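PDB 3ELX: ileal bile acid-binding protein from Danio rerio, which binds bile acids such as cholate and probably also fatty acids, and probably carries them through the cytoplasm. Local coordinates for residues Gln102-Ile107 / Val113-Ala118. Residues are numbered along the deposited sequence; the frame is centred on the assembly and turned at random.
Sequences QQTTEI and VETSTA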
ATOM      1  N   GLN A 102       8.708   2.122   4.543  1.00  9.95           N
ATOM      2  CA  GLN A 102       7.650   2.748   5.330  1.00  9.80           C
ATOM      3  C   GLN A 102       6.490   3.054   4.411  1.00 10.46           C
ATOM      4  O   GLN A 102       6.702   3.538   3.298  1.00 10.52           O
ATOM      5  CB  GLN A 102       8.146   4.060   5.941  1.00  9.88           C
ATOM      6  CG  GLN A 102       9.121   3.853   7.080  1.00  9.73           C
ATOM      7  CD  GLN A 102       8.522   3.018   8.196  1.00  9.65           C
ATOM      8  OE1 GLN A 102       8.930   1.874   8.415  1.00  9.83           O
ATOM      9  NE2 GLN A 102       7.544   3.582   8.898  1.00 10.36           N
ATOM     10  N   GLN A 103       5.274   2.754   4.863  1.00 10.13           N
ATOM     11  CA  GLN A 103       4.074   3.027   4.058  1.00 11.27           C
ATOM     12  C   GLN A 103       3.192   4.017   4.787  1.00 12.23           C
ATOM     13  O   GLN A 103       2.855   3.794   5.938  1.00 13.17           O
ATOM     14  CB  GLN A 103       3.272   1.741   3.867  1.00 11.37           C
ATOM     15  CG  GLN A 103       2.045   1.919   3.009  1.00 12.63           C
ATOM     16  CD  GLN A 103       2.424   2.224   1.586  1.00 14.98           C
ATOM     17  OE1 GLN A 103       3.447   1.758   1.099  1.00 16.88           O
ATOM     18  NE2 GLN A 103       1.620   3.041   0.917  1.00 19.12           N
ATOM     19  N   THR A 104       2.822   5.116   4.132  1.00 12.77           N
ATOM     20  CA  THR A 104       1.857   6.044   4.725  1.00 13.82           C
ATOM     21  C   THR A 104       0.672   6.129   3.793  1.00 14.38           C
ATOM     22  O   THR A 104       0.844   6.203   2.579  1.00 15.40           O
ATOM     23  CB  THR A 104       2.424   7.455   4.948  1.00 14.95           C
ATOM     24  OG1 THR A 104       2.660   8.084   3.683  1.00 19.09           O
ATOM     25  CG2 THR A 104       3.703   7.397   5.748  1.00 14.72           C
ATOM     26  N   THR A 105      -0.526   6.092   4.352  1.00 13.06           N
ATOM     27  CA  THR A 105      -1.713   6.094   3.518  1.00 13.47           C
ATOM     28  C   THR A 105      -2.772   7.004   4.106  1.00 13.19           C
ATOM     29  O   THR A 105      -3.012   7.003   5.306  1.00 12.23           O
ATOM     30  CB  THR A 105      -2.237   4.677   3.311  1.00 13.48           C
ATOM     31  OG1 THR A 105      -1.193   3.881   2.712  1.00 17.27           O
ATOM     32  CG2 THR A 105      -3.460   4.681   2.405  1.00 15.48           C
ATOM     33  N   GLU A 106      -3.409   7.781   3.242  1.00 13.11           N
ATOM     34  CA  GLU A 106      -4.478   8.655   3.696  1.00 14.33           C
ATOM     35  C   GLU A 106      -5.492   8.898   2.596  1.00 13.97           C
ATOM     36  O   GLU A 106      -5.234   8.585   1.435  1.00 13.04           O
ATOM     37  CB  GLU A 106      -3.918   9.985   4.215  1.00 14.93           C
ATOM     38  CG  GLU A 106      -3.270  10.864   3.150  1.00 17.01           C
ATOM     39  CD  GLU A 106      -2.939  12.259   3.670  1.00 18.38           C
ATOM     40  OE1 GLU A 106      -3.626  12.760   4.595  1.00 23.61           O
ATOM     41  OE2 GLU A 106      -1.984  12.864   3.146  1.00 24.74           O
ATOM     42  N   ILE A 107      -6.643   9.439   2.981  1.00 14.12           N
ATOM     43  CA  ILE A 107      -7.604   9.936   2.008  1.00 14.93           C
ATOM     44  C   ILE A 107      -7.383  11.438   1.903  1.00 15.51           C
ATOM     45  O   ILE A 107      -7.473  12.155   2.903  1.00 15.48           O
ATOM     46  CB  ILE A 107      -9.069   9.636   2.403  1.00 14.85           C
ATOM     47  CG1 ILE A 107      -9.289   8.131   2.636  1.00 15.08           C
ATOM     48  CG2 ILE A 107     -10.030  10.177   1.333  1.00 14.97           C
ATOM     49  CD1 ILE A 107      -8.873   7.205   1.481  1.00 15.45           C
ATOM     50  N   VAL A 113      -4.346   8.059  -1.217  1.00 10.21           N
ATOM     51  CA  VAL A 113      -2.962   8.382  -1.539  1.00 10.66           C
ATOM     52  C   VAL A 113      -2.024   7.549  -0.686  1.00 10.73           C
ATOM     53  O   VAL A 113      -2.033   7.662   0.539  1.00 11.19           O
ATOM     54  CB  VAL A 113      -2.656   9.875  -1.321  1.00 11.18           C
ATOM     55  CG1 VAL A 113      -1.226  10.172  -1.748  1.00 11.98           C
ATOM     56  CG2 VAL A 113      -3.645  10.751  -2.118  1.00 11.61           C
ATOM     57  N   GLU A 114      -1.219   6.726  -1.351  1.00 10.29           N
ATOM     58  CA  GLU A 114      -0.357   5.754  -0.688  1.00 11.00           C
ATOM     59  C   GLU A 114       1.092   6.054  -1.019  1.00 10.60           C
ATOM     60  O   GLU A 114       1.470   6.071  -2.187  1.00 11.06           O
ATOM     61  CB  GLU A 114      -0.716   4.345  -1.136  1.00 11.74           C
ATOM     62  CG  GLU A 114      -2.119   3.938  -0.746  1.00 13.59           C
ATOM     63  CD  GLU A 114      -2.473   2.560  -1.254  1.00 19.34           C
ATOM     64  OE1 GLU A 114      -2.118   1.569  -0.580  1.00 20.71           O
ATOM     65  OE2 GLU A 114      -3.102   2.471  -2.329  1.00 20.71           O
ATOM     66  N   THR A 115       1.892   6.316   0.013  1.00 10.21           N
ATOM     67  CA  THR A 115       3.292   6.688  -0.189  1.00 10.20           C
ATOM     68  C   THR A 115       4.200   5.625   0.432  1.00 10.28           C
ATOM     69  O   THR A 115       4.118   5.365   1.643  1.00 10.66           O
ATOM     70  CB  THR A 115       3.587   8.058   0.447  1.00 10.33           C
ATOM     71  OG1 THR A 115       2.707   9.056  -0.085  1.00 11.60           O
ATOM     72  CG2 THR A 115       5.050   8.472   0.216  1.00 11.34           C
ATOM     73  N   SER A 116       5.063   5.028  -0.391  1.00  9.38           N
ATOM     74  CA  SER A 116       6.033   4.038   0.078  1.00  9.79           C
ATOM     75  C   SER A 116       7.424   4.670   0.027  1.00  9.71           C
ATOM     76  O   SER A 116       7.848   5.177  -1.013  1.00  9.81           O
ATOM     77  CB  SER A 116       5.994   2.775  -0.789  1.00 10.38           C
ATOM     78  OG  SER A 116       4.675   2.285  -0.978  1.00 11.84           O
ATOM     79  N   THR A 117       8.130   4.639   1.152  1.00  9.58           N
ATOM     80  CA  THR A 117       9.410   5.323   1.273  1.00 10.21           C
ATOM     81  C   THR A 117      10.482   4.307   1.633  1.00 10.79           C
ATOM     82  O   THR A 117      10.418   3.664   2.681  1.00 10.53           O
ATOM     83  CB  THR A 117       9.317   6.410   2.348  1.00  9.91           C
ATOM     84  OG1 THR A 117       8.254   7.305   1.992  1.00 10.97           O
ATOM     85  CG2 THR A 117      10.635   7.180   2.479  1.00 11.25           C
ATOM     86  N   ALA A 118      11.449   4.146   0.737  1.00 11.84           N
ATOM     87  CA  ALA A 118      12.554   3.228   0.979  1.00 13.00           C
ATOM     88  C   ALA A 118      13.888   3.965   0.958  1.00 13.89           C
ATOM     89  O   ALA A 118      14.008   5.040   0.371  1.00 13.82           O
ATOM     90  CB  ALA A 118      12.541   2.111  -0.037  1.00 13.42           C
TER
HETATM   91  O   HOH W   1       2.622   3.418  -2.146  1.00 13.86           O
HETATM   92  O   HOH W   2       0.427   9.154   1.498  1.00 16.76           O
HETATM   93  O   HOH W   3      -1.136   1.554   1.881  1.00 24.48           O
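Gln102 and Thr117, Thr104 and Thr115, and Glu106 and Val113 face one another as hydrogen-bonded pairs, the backbones running antiparallel at 167° with axes 4.7 Å apart. Each pair exchanges two N-H...O=C bonds, the straightest from Thr115 N to Thr104 O (2.8 Å). Between them, in the non-hydrogen-bonded pairs Gln103-Ser116 and Thr105-Glu114, CA-H groups approach carbonyl oxygens. This hairpin of the fatty-acid-binding-protein barrel illustrates how a sheet carries polar groups on a buried face, here that of Gln103, Thr105, Glu114 and Ser116. Gln103 has CG trans to its backbone N (chi1 -178°) and a bend at chi2, which bring its amide over the neighbouring strand. There OE1 accepts a bond from Ser116 OG, its 2.5 Å doubtfully short, while NE2 lies 3.4 Å from Glu114 CB and donates to a water that also binds Ser116 OG. Losing the amide to an alanine is likely to leave the Ser116 hydroxyl without this acceptor. Glu114 lies alongside Thr105, CG against CG2 at 3.5 Å; a second water joins Thr105 OG1 to Glu114 OE1, and OE2 forms a salt bridge with Arg129. These polar groups thus find partners in one another, two waters and Arg129 close to cholate-binding Gln55 and Tyr101, consistent with a hydrated cavity wall.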